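Local coordinates for protein endoglucanase (Komagataeibacter sucrofermentans, PDB 6VC5) that probably hydrolyses internal beta-1,4-glucosidic linkages in cellulose and related beta-glucans, as a family 8 glycoside hydrolase, at residues K86-L94 with L137-L145; I185-P196 with L240-Y251. All coordinates share one frame; numbering follows the deposited sequence. Where two conformers were deposited one is given.

Interaction 1: K86-L94 with L137-L145; sequences KNNATDGDL and LLPGAVGFL
Asn87 OD1 accepts a hydrogen bond from Val142 N (3.0 Å) across the contact and a weak one from Asn88 N in its own chain segment. Val142 N approaches from above the carbonyl plane, 40° out of it and away from a lone pair. The other branch of the amide works as well: Asn87 ND2 gives a weak bond to Val142 O (3.0 Å), and Asn87 therefore clasps both backbone polar groups of one residue. CG lies anti to the backbone N (chi1 -160°), which carries the amide out to that strip of main chain. Asn88 divides its amide differently. Asn88 OD1 takes the N-H of Ala141 (3.0 Å), while Asn88 ND2 donates to Asp93 OD2 (2.8 Å) almost in its own amide plane. A leucine in place of Asn88 would probably leave both Ala141 N and Asp93 OD2 without these mates and let the loop drift from the helix start. Gly140 suits the crossing because a CB there would collide with Asn88 O. Ala89, at the N-cap, has no polar side chain to offer, and the first turn of the helix is met from across the contact instead: Thr90 N donates to Pro139 O (3.0 Å). Thr90 OG1, anti to the carbonyl carbon, adds a short bond to Leu138 O (2.7 Å), tilted 20° from that carbonyl's plane. Its methyl CG2 turns to the apolar side and rests against Leu137, whose CD2 meets Leu94 CD1 tip to tip (3.9 Å). The contact thus fastens the start of helix 90-106 to the loop leaving strand 134-137, with Val123 and Tyr120 of helix 110-126 against the leucines and Thr151 of strand 149-152 beside Phe144.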
loop_
_atom_site.group_PDB
_atom_site.type_symbol
_atom_site.label_atom_id
_atom_site.label_comp_id
_atom_site.label_asym_id
_atom_site.label_seq_id
_atom_site.Cartn_x
_atom_site.Cartn_y
_atom_site.Cartn_z
ATOM N N LYS A 86 19.545 -4.125 -1.285
ATOM C CA LYS A 86 19.237 -2.829 -0.693
ATOM C C LYS A 86 18.102 -2.098 -1.398
ATOM O O LYS A 86 17.741 -0.995 -0.969
ATOM C CB LYS A 86 20.483 -1.937 -0.660
ATOM C CG LYS A 86 21.679 -2.556 0.068
ATOM C CD LYS A 86 21.348 -2.948 1.499
ATOM C CE LYS A 86 22.608 -3.402 2.228
ATOM N NZ LYS A 86 22.320 -3.943 3.587
ATOM N N ASN A 87 17.531 -2.668 -2.460
ATOM C CA ASN A 87 16.416 -2.021 -3.140
ATOM C C ASN A 87 15.266 -1.787 -2.159
ATOM O O ASN A 87 15.015 -2.596 -1.259
ATOM C CB ASN A 87 15.951 -2.900 -4.307
ATOM C CG ASN A 87 15.160 -2.133 -5.344
ATOM O OD1 ASN A 87 15.222 -0.909 -5.406
ATOM N ND2 ASN A 87 14.426 -2.855 -6.183
ATOM N N ASN A 88 14.570 -0.671 -2.330
ATOM C CA ASN A 88 13.435 -0.322 -1.492
ATOM C C ASN A 88 12.130 -0.593 -2.229
ATOM O O ASN A 88 12.101 -0.827 -3.446
ATOM C CB ASN A 88 13.510 1.155 -1.106
ATOM C CG ASN A 88 13.296 2.054 -2.296
ATOM O OD1 ASN A 88 14.074 2.016 -3.259
ATOM N ND2 ASN A 88 12.222 2.852 -2.255
ATOM N N ALA A 89 11.043 -0.586 -1.466
ATOM C CA ALA A 89 9.689 -0.627 -2.004
ATOM C C ALA A 89 8.970 0.599 -1.464
ATOM O O ALA A 89 8.783 0.733 -0.249
ATOM C CB ALA A 89 8.948 -1.908 -1.606
ATOM N N THR A 90 8.562 1.487 -2.367
ATOM C CA THR A 90 8.061 2.785 -1.938
ATOM C C THR A 90 6.796 2.672 -1.088
ATOM O O THR A 90 6.566 3.517 -0.215
ATOM C CB THR A 90 7.858 3.646 -3.181
ATOM O OG1 THR A 90 9.124 3.807 -3.836
ATOM C CG2 THR A 90 7.331 5.032 -2.820
ATOM N N ASP A 91 5.974 1.637 -1.294
ATOM C CA ASP A 91 4.793 1.511 -0.450
ATOM C C ASP A 91 5.175 1.183 0.988
ATOM O O ASP A 91 4.562 1.703 1.924
ATOM C CB ASP A 91 3.763 0.542 -1.047
ATOM C CG ASP A 91 4.215 -0.908 -1.055
ATOM O OD1 ASP A 91 5.428 -1.185 -1.155
ATOM O OD2 ASP A 91 3.313 -1.780 -1.012
ATOM N N GLY A 92 6.203 0.353 1.183
ATOM C CA GLY A 92 6.702 0.126 2.531
ATOM C C GLY A 92 7.221 1.395 3.179
ATOM O O GLY A 92 6.894 1.701 4.333
ATOM N N ASP A 93 8.022 2.166 2.438
ATOM C CA ASP A 93 8.515 3.445 2.951
ATOM C C ASP A 93 7.358 4.347 3.390
ATOM O O ASP A 93 7.385 4.934 4.485
ATOM C CB ASP A 93 9.357 4.153 1.881
ATOM C CG ASP A 93 10.504 3.289 1.327
ATOM O OD1 ASP A 93 11.113 2.499 2.080
ATOM O OD2 ASP A 93 10.826 3.431 0.123
ATOM N N LEU A 94 6.314 4.450 2.557
ATOM C CA LEU A 94 5.203 5.361 2.845
ATOM C C LEU A 94 4.319 4.856 3.983
ATOM O O LEU A 94 3.762 5.666 4.735
ATOM C CB LEU A 94 4.361 5.556 1.581
ATOM C CG LEU A 94 5.009 6.439 0.520
ATOM C CD1 LEU A 94 4.158 6.419 -0.740
ATOM C CD2 LEU A 94 5.235 7.874 1.001
ATOM N N LEU A 137 5.658 8.886 -8.925
ATOM C CA LEU A 137 6.221 8.190 -7.775
ATOM C C LEU A 137 6.751 6.831 -8.227
ATOM O O LEU A 137 5.972 5.961 -8.635
ATOM C CB LEU A 137 5.120 8.004 -6.734
ATOM C CG LEU A 137 5.568 7.483 -5.375
ATOM C CD1 LEU A 137 6.340 8.568 -4.637
ATOM C CD2 LEU A 137 4.347 7.037 -4.575
ATOM N N LEU A 138 8.085 6.641 -8.144
ATOM C CA LEU A 138 8.710 5.385 -8.550
ATOM C C LEU A 138 8.479 4.304 -7.492
ATOM O O LEU A 138 8.455 4.597 -6.293
ATOM C CB LEU A 138 10.212 5.587 -8.714
ATOM C CG LEU A 138 10.639 6.653 -9.710
ATOM C CD1 LEU A 138 12.148 6.868 -9.669
ATOM C CD2 LEU A 138 10.176 6.216 -11.096
ATOM N N PRO A 139 8.312 3.042 -7.908
ATOM C CA PRO A 139 8.077 1.963 -6.931
ATOM C C PRO A 139 9.318 1.525 -6.182
ATOM O O PRO A 139 9.185 0.810 -5.181
ATOM C CB PRO A 139 7.554 0.793 -7.786
ATOM C CG PRO A 139 7.422 1.302 -9.170
ATOM C CD PRO A 139 8.148 2.590 -9.301
ATOM N N GLY A 140 10.503 1.908 -6.640
ATOM C CA GLY A 140 11.751 1.496 -6.010
ATOM C C GLY A 140 12.920 2.044 -6.808
ATOM O O GLY A 140 12.768 2.539 -7.930
ATOM N N ALA A 141 14.111 1.912 -6.223
ATOM C CA ALA A 141 15.300 2.503 -6.831
ATOM C C ALA A 141 15.837 1.717 -8.020
ATOM O O ALA A 141 16.444 2.313 -8.921
ATOM C CB ALA A 141 16.413 2.641 -5.791
ATOM N N VAL A 142 15.654 0.401 -8.051
ATOM C CA VAL A 142 16.282 -0.440 -9.064
ATOM C C VAL A 142 15.216 -1.287 -9.746
ATOM O O VAL A 142 14.381 -1.903 -9.070
ATOM C CB VAL A 142 17.375 -1.333 -8.443
ATOM C CG1 VAL A 142 17.919 -2.326 -9.463
ATOM C CG2 VAL A 142 18.500 -0.479 -7.886
ATOM N N GLY A 143 15.247 -1.309 -11.078
ATOM C CA GLY A 143 14.440 -2.228 -11.862
ATOM C C GLY A 143 13.150 -1.668 -12.422
ATOM O O GLY A 143 12.381 -2.427 -13.027
ATOM N N PHE A 144 12.897 -0.368 -12.268
ATOM C CA PHE A 144 11.648 0.243 -12.717
ATOM C C PHE A 144 11.835 1.419 -13.662
ATOM O O PHE A 144 10.847 1.903 -14.217
ATOM C CB PHE A 144 10.818 0.705 -11.515
ATOM C CG PHE A 144 10.563 -0.383 -10.526
ATOM C CD1 PHE A 144 9.626 -1.363 -10.801
ATOM C CD2 PHE A 144 11.268 -0.442 -9.336
ATOM C CE1 PHE A 144 9.370 -2.381 -9.896
ATOM C CE2 PHE A 144 11.020 -1.453 -8.425
ATOM C CZ PHE A 144 10.068 -2.424 -8.712
ATOM N N LEU A 145 13.053 1.897 -13.865
ATOM C CA LEU A 145 13.279 3.074 -14.694
ATOM C C LEU A 145 14.421 2.785 -15.653
ATOM O O LEU A 145 15.527 2.441 -15.221
ATOM C CB LEU A 145 13.611 4.293 -13.828
ATOM C CG LEU A 145 13.865 5.621 -14.544
ATOM C CD1 LEU A 145 12.609 6.083 -15.276
ATOM C CD2 LEU A 145 14.319 6.666 -13.540
#

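Interaction 2: I185-P196 with L240-Y251; sequences IAKGRFGEWKLP and LLADFSRFWNHY
Trp193 lies across Phe247 in a T-shaped pair, the phenyl edge directed at the face of the five-membered ring, with Phe247 CD1 3.6 Å from Trp193 CG. The planes stand 63° apart. Further out, Trp193 CH2 sits over a face of the His250 ring, 3.4 Å from His250 CG, an oblique meeting that carries the aromatic cluster one turn along the helix. Glu192 CG covers the opposite indole face. Leu195 CD1 lies over one face of the Phe247 ring in a CH-pi contact. The second branch, Leu195 CD2, packs on Phe244 CE1 (3.8 Å), and Pro196 CD adds to the same ring; a forked leucine thus suits a place between two phenylalanines. At the other end the contact turns ionic. Arg189 NH1 donates to Asp243 OD2 (2.9 Å, nearly straight at 167°), with guanidinium and carboxylate almost coplanar. Arg246 NH1 grips Asp243 OD1 (2.9 Å), so the carboxylate is shared by two arginines, an arrangement likely to keep it ionised. Leu240 CD1 covers one guanidinium face of Arg189. A bend at chi3 (-64°) lets Arg189 NE reach Ala186 O (3.1 Å), a carbonyl in the last turn of helix 172-187, while its NH1 also donates to Lys194 O; three acceptors therefore fix the rotation of the group. A water donates to both Trp193 O and Asp243 O, linking the turn's main chain to the helix. Behind the first shell, Phe219 backs Leu195 and Pro196, and Leu230 backs Leu240. The tryptophan is presented by a type I turn from Gly191 to Lys194 closed by a G1 beta bulge opposite Phe190, a classic tight hairpin, here docked on helix 238-251 in what is, as in other family 8 enzymes, probably an (alpha/alpha)6 barrel.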
loop_
_atom_site.group_PDB
_atom_site.type_symbol
_atom_site.label_atom_id
_atom_site.label_comp_id
_atom_site.label_asym_id
_atom_site.label_seq_id
_atom_site.Cartn_x
_atom_site.Cartn_y
_atom_site.Cartn_z
ATOM N N ILE A 185 -3.947 7.578 -12.755
ATOM C CA ILE A 185 -4.893 6.500 -12.456
ATOM C C ILE A 185 -6.118 6.584 -13.357
ATOM O O ILE A 185 -6.620 5.565 -13.839
ATOM C CB ILE A 185 -5.275 6.501 -10.965
ATOM C CG1 ILE A 185 -4.082 6.064 -10.115
ATOM C CG2 ILE A 185 -6.468 5.588 -10.722
ATOM C CD1 ILE A 185 -4.266 6.331 -8.627
ATOM N N ALA A 186 -6.628 7.793 -13.588
ATOM C CA ALA A 186 -7.780 7.945 -14.470
ATOM C C ALA A 186 -7.477 7.436 -15.874
ATOM O O ALA A 186 -8.310 6.759 -16.490
ATOM C CB ALA A 186 -8.216 9.409 -14.511
ATOM N N LYS A 187 -6.270 7.716 -16.381
ATOM C CA LYS A 187 -5.937 7.367 -17.758
ATOM C C LYS A 187 -5.442 5.932 -17.901
ATOM O O LYS A 187 -5.712 5.283 -18.921
ATOM C CB LYS A 187 -4.887 8.321 -18.317
ATOM C CG LYS A 187 -4.654 8.093 -19.793
ATOM C CD LYS A 187 -3.478 8.862 -20.302
ATOM C CE LYS A 187 -3.573 9.030 -21.808
ATOM N NZ LYS A 187 -3.980 7.756 -22.474
ATOM N N GLY A 188 -4.701 5.434 -16.919
ATOM C CA GLY A 188 -4.079 4.124 -17.009
ATOM C C GLY A 188 -5.017 3.007 -16.607
ATOM O O GLY A 188 -4.743 2.265 -15.661
ATOM N N ARG A 189 -6.135 2.889 -17.316
ATOM C CA ARG A 189 -7.106 1.835 -17.049
ATOM C C ARG A 189 -7.399 1.087 -18.337
ATOM O O ARG A 189 -7.377 1.669 -19.424
ATOM C CB ARG A 189 -8.385 2.398 -16.410
ATOM C CG ARG A 189 -8.116 2.958 -15.021
ATOM C CD ARG A 189 -9.374 3.425 -14.326
ATOM N NE ARG A 189 -10.007 4.542 -15.034
ATOM C CZ ARG A 189 -11.304 4.594 -15.332
ATOM N NH1 ARG A 189 -12.103 3.596 -14.991
ATOM N NH2 ARG A 189 -11.810 5.644 -15.972
ATOM N N PHE A 190 -7.652 -0.212 -18.206
ATOM C CA PHE A 190 -7.578 -1.096 -19.362
ATOM C C PHE A 190 -8.698 -2.121 -19.330
ATOM O O PHE A 190 -9.209 -2.496 -18.268
ATOM C CB PHE A 190 -6.227 -1.839 -19.405
ATOM C CG PHE A 190 -5.043 -0.924 -19.498
ATOM C CD1 PHE A 190 -4.528 -0.552 -20.734
ATOM C CD2 PHE A 190 -4.467 -0.402 -18.351
ATOM C CE1 PHE A 190 -3.445 0.320 -20.805
ATOM C CE2 PHE A 190 -3.400 0.454 -18.412
ATOM C CZ PHE A 190 -2.887 0.827 -19.645
ATOM N N GLY A 191 -9.038 -2.611 -20.516
ATOM C CA GLY A 191 -9.918 -3.756 -20.605
ATOM C C GLY A 191 -11.371 -3.359 -20.506
ATOM O O GLY A 191 -11.729 -2.188 -20.343
ATOM N N GLU A 192 -12.225 -4.388 -20.600
ATOM C CA GLU A 192 -13.669 -4.184 -20.603
ATOM C C GLU A 192 -14.195 -3.600 -19.294
ATOM O O GLU A 192 -15.282 -3.011 -19.291
ATOM C CB GLU A 192 -14.387 -5.498 -20.912
ATOM C CG GLU A 192 -14.143 -6.595 -19.876
ATOM C CD GLU A 192 -14.286 -7.987 -20.473
ATOM O OE1 GLU A 192 -13.325 -8.472 -21.109
ATOM O OE2 GLU A 192 -15.365 -8.593 -20.308
ATOM N N TRP A 193 -13.474 -3.757 -18.184
ATOM C CA TRP A 193 -13.895 -3.217 -16.899
ATOM C C TRP A 193 -13.218 -1.898 -16.556
ATOM O O TRP A 193 -13.541 -1.302 -15.517
ATOM C CB TRP A 193 -13.617 -4.231 -15.788
ATOM C CG TRP A 193 -14.262 -5.543 -16.038
ATOM C CD1 TRP A 193 -13.643 -6.723 -16.342
ATOM C CD2 TRP A 193 -15.665 -5.813 -16.006
ATOM N NE1 TRP A 193 -14.589 -7.721 -16.495
ATOM C CE2 TRP A 193 -15.835 -7.186 -16.289
ATOM C CE3 TRP A 193 -16.796 -5.028 -15.749
ATOM C CZ2 TRP A 193 -17.098 -7.789 -16.348
ATOM C CZ3 TRP A 193 -18.058 -5.636 -15.794
ATOM C CH2 TRP A 193 -18.191 -7.001 -16.092
ATOM N N LYS A 194 -12.280 -1.441 -17.386
ATOM C CA LYS A 194 -11.594 -0.167 -17.190
ATOM C C LYS A 194 -10.920 -0.121 -15.819
ATOM O O LYS A 194 -11.144 0.782 -15.012
ATOM C CB LYS A 194 -12.540 1.019 -17.403
ATOM C CG LYS A 194 -13.230 1.008 -18.754
ATOM C CD LYS A 194 -14.584 1.699 -18.697
ATOM C CE LYS A 194 -14.467 3.154 -19.109
ATOM N NZ LYS A 194 -15.537 3.542 -20.070
ATOM N N LEU A 195 -10.069 -1.130 -15.571
ATOM C CA LEU A 195 -9.405 -1.312 -14.288
ATOM C C LEU A 195 -7.937 -0.908 -14.373
ATOM O O LEU A 195 -7.299 -1.043 -15.424
ATOM C CB LEU A 195 -9.472 -2.791 -13.874
ATOM C CG LEU A 195 -10.873 -3.306 -13.515
ATOM C CD1 LEU A 195 -10.919 -4.819 -13.548
ATOM C CD2 LEU A 195 -11.323 -2.791 -12.134
ATOM N N PRO A 196 -7.361 -0.455 -13.265
ATOM C CA PRO A 196 -5.922 -0.196 -13.246
ATOM C C PRO A 196 -5.153 -1.494 -13.206
ATOM O O PRO A 196 -5.621 -2.495 -12.617
ATOM C CB PRO A 196 -5.728 0.608 -11.949
ATOM C CG PRO A 196 -6.820 0.060 -11.031
ATOM C CD PRO A 196 -7.995 -0.234 -11.950
ATOM N N LEU A 240 -15.115 6.837 -11.440
ATOM C CA LEU A 240 -14.361 5.651 -11.038
ATOM C C LEU A 240 -15.156 4.776 -10.077
ATOM O O LEU A 240 -15.082 3.546 -10.152
ATOM C CB LEU A 240 -13.031 6.054 -10.407
ATOM C CG LEU A 240 -11.788 5.958 -11.292
ATOM C CD1 LEU A 240 -11.704 7.158 -12.226
ATOM C CD2 LEU A 240 -10.540 5.852 -10.426
ATOM N N LEU A 241 -15.890 5.385 -9.147
ATOM C CA LEU A 241 -16.720 4.598 -8.243
ATOM C C LEU A 241 -17.751 3.785 -9.020
ATOM O O LEU A 241 -18.005 2.619 -8.695
ATOM C CB LEU A 241 -17.393 5.500 -7.206
ATOM C CG LEU A 241 -18.449 4.830 -6.321
ATOM C CD1 LEU A 241 -17.846 3.701 -5.515
ATOM C CD2 LEU A 241 -19.114 5.831 -5.395
ATOM N N ALA A 242 -18.339 4.377 -10.062
ATOM C CA ALA A 242 -19.327 3.655 -10.855
ATOM C C ALA A 242 -18.691 2.486 -11.592
ATOM O O ALA A 242 -19.285 1.402 -11.678
ATOM C CB ALA A 242 -20.009 4.612 -11.834
ATOM N N ASP A 243 -17.480 2.683 -12.121
ATOM C CA ASP A 243 -16.778 1.608 -12.817
ATOM C C ASP A 243 -16.409 0.466 -11.869
ATOM O O ASP A 243 -16.609 -0.708 -12.197
ATOM C CB ASP A 243 -15.536 2.148 -13.531
ATOM C CG ASP A 243 -15.879 2.987 -14.755
ATOM O OD1 ASP A 243 -17.021 2.872 -15.256
ATOM O OD2 ASP A 243 -15.005 3.756 -15.222
ATOM N N PHE A 244 -15.868 0.780 -10.689
ATOM C CA PHE A 244 -15.572 -0.294 -9.745
ATOM C C PHE A 244 -16.851 -0.997 -9.297
ATOM O O PHE A 244 -16.877 -2.223 -9.155
ATOM C CB PHE A 244 -14.791 0.242 -8.536
ATOM C CG PHE A 244 -13.324 0.479 -8.795
ATOM C CD1 PHE A 244 -12.451 -0.584 -9.005
ATOM C CD2 PHE A 244 -12.814 1.769 -8.814
ATOM C CE1 PHE A 244 -11.100 -0.352 -9.237
ATOM C CE2 PHE A 244 -11.461 2.007 -9.040
ATOM C CZ PHE A 244 -10.604 0.945 -9.253
ATOM N N SER A 245 -17.926 -0.235 -9.070
ATOM C CA SER A 245 -19.185 -0.832 -8.629
ATOM C C SER A 245 -19.723 -1.814 -9.662
ATOM O O SER A 245 -20.194 -2.901 -9.305
ATOM C CB SER A 245 -20.217 0.263 -8.349
ATOM O OG SER A 245 -19.809 1.095 -7.273
ATOM N N ARG A 246 -19.643 -1.457 -10.948
ATOM C CA ARG A 246 -20.117 -2.354 -11.996
ATOM C C ARG A 246 -19.324 -3.649 -12.001
ATOM O O ARG A 246 -19.881 -4.734 -12.220
ATOM C CB ARG A 246 -19.995 -1.671 -13.358
ATOM C CG ARG A 246 -21.327 -1.398 -14.008
ATOM C CD ARG A 246 -21.154 -0.791 -15.385
ATOM N NE ARG A 246 -20.316 0.404 -15.360
ATOM C CZ ARG A 246 -20.694 1.577 -14.857
ATOM N NH1 ARG A 246 -19.865 2.614 -14.890
ATOM N NH2 ARG A 246 -21.899 1.715 -14.329
ATOM N N PHE A 247 -18.019 -3.548 -11.748
ATOM C CA PHE A 247 -17.154 -4.718 -11.699
ATOM C C PHE A 247 -17.506 -5.625 -10.516
ATOM O O PHE A 247 -17.737 -6.828 -10.692
ATOM C CB PHE A 247 -15.694 -4.253 -11.642
ATOM C CG PHE A 247 -14.704 -5.364 -11.472
ATOM C CD1 PHE A 247 -14.498 -6.287 -12.487
ATOM C CD2 PHE A 247 -13.965 -5.475 -10.307
ATOM C CE1 PHE A 247 -13.587 -7.311 -12.338
ATOM C CE2 PHE A 247 -13.052 -6.503 -10.149
ATOM C CZ PHE A 247 -12.861 -7.417 -11.163
ATOM N N TRP A 248 -17.557 -5.070 -9.297
ATOM C CA TRP A 248 -17.850 -5.918 -8.145
ATOM C C TRP A 248 -19.198 -6.605 -8.300
ATOM O O TRP A 248 -19.346 -7.787 -7.971
ATOM C CB TRP A 248 -17.905 -5.120 -6.846
ATOM C CG TRP A 248 -16.803 -4.166 -6.530
ATOM C CD1 TRP A 248 -16.962 -2.871 -6.121
ATOM C CD2 TRP A 248 -15.395 -4.431 -6.483
ATOM N NE1 TRP A 248 -15.744 -2.305 -5.864
ATOM C CE2 TRP A 248 -14.764 -3.236 -6.073
ATOM C CE3 TRP A 248 -14.604 -5.549 -6.764
ATOM C CZ2 TRP A 248 -13.376 -3.123 -5.942
ATOM C CZ3 TRP A 248 -13.220 -5.439 -6.628
ATOM C CH2 TRP A 248 -12.626 -4.234 -6.226
ATOM N N ASN A 249 -20.207 -5.864 -8.748
ATOM C CA ASN A 249 -21.559 -6.399 -8.794
ATOM C C ASN A 249 -21.778 -7.389 -9.932
ATOM O O ASN A 249 -22.692 -8.219 -9.841
ATOM C CB ASN A 249 -22.556 -5.245 -8.836
ATOM C CG ASN A 249 -22.670 -4.550 -7.496
ATOM O OD1 ASN A 249 -22.973 -5.185 -6.489
ATOM N ND2 ASN A 249 -22.412 -3.247 -7.472
ATOM N N HIS A 250 -20.952 -7.346 -10.980
ATOM C CA HIS A 250 -21.042 -8.362 -12.026
ATOM C C HIS A 250 -20.700 -9.741 -11.490
ATOM O O HIS A 250 -21.327 -10.741 -11.872
ATOM C CB HIS A 250 -20.100 -8.046 -13.185
ATOM C CG HIS A 250 -20.168 -9.053 -14.293
ATOM N ND1 HIS A 250 -21.198 -9.090 -15.208
ATOM C CD2 HIS A 250 -19.323 -10.056 -14.636
ATOM C CE1 HIS A 250 -20.989 -10.076 -16.064
ATOM N NE2 HIS A 250 -19.860 -10.679 -15.738
ATOM N N TYR A 251 -19.687 -9.820 -10.626
ATOM C CA TYR A 251 -19.251 -11.102 -10.091
ATOM C C TYR A 251 -19.958 -11.465 -8.796
ATOM O O TYR A 251 -20.241 -12.649 -8.565
ATOM C CB TYR A 251 -17.726 -11.111 -9.922
ATOM C CG TYR A 251 -17.033 -11.243 -11.261
ATOM C CD1 TYR A 251 -17.093 -12.439 -11.966
ATOM C CD2 TYR A 251 -16.354 -10.169 -11.831
ATOM C CE1 TYR A 251 -16.487 -12.575 -13.193
ATOM C CE2 TYR A 251 -15.740 -10.298 -13.069
ATOM C CZ TYR A 251 -15.813 -11.507 -13.739
ATOM O OH TYR A 251 -15.209 -11.651 -14.966
HETATM O O HOH W 1 -16.194 -1.622 -14.749
#

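Interaction 1 and interaction 2 follow one another along the chain and do not touch: their centres are 26 Å apart and their nearest atoms about 10 Å. They share no helix or strand. Both are partly buried, yet 86-94 with 137-145 lies nearer the middle of the chain, about 12 Å from its centre against 19 Å for 185-196 with 240-251. In each a loop is fixed to a helix, but by different means. Interaction 1 relies on asparagine and threonine side chains reading backbone groups around a helix start. Interaction 2 buries more surface, 620 Å² against 369 Å², and combines aromatic packing along a helix flank with a charged network.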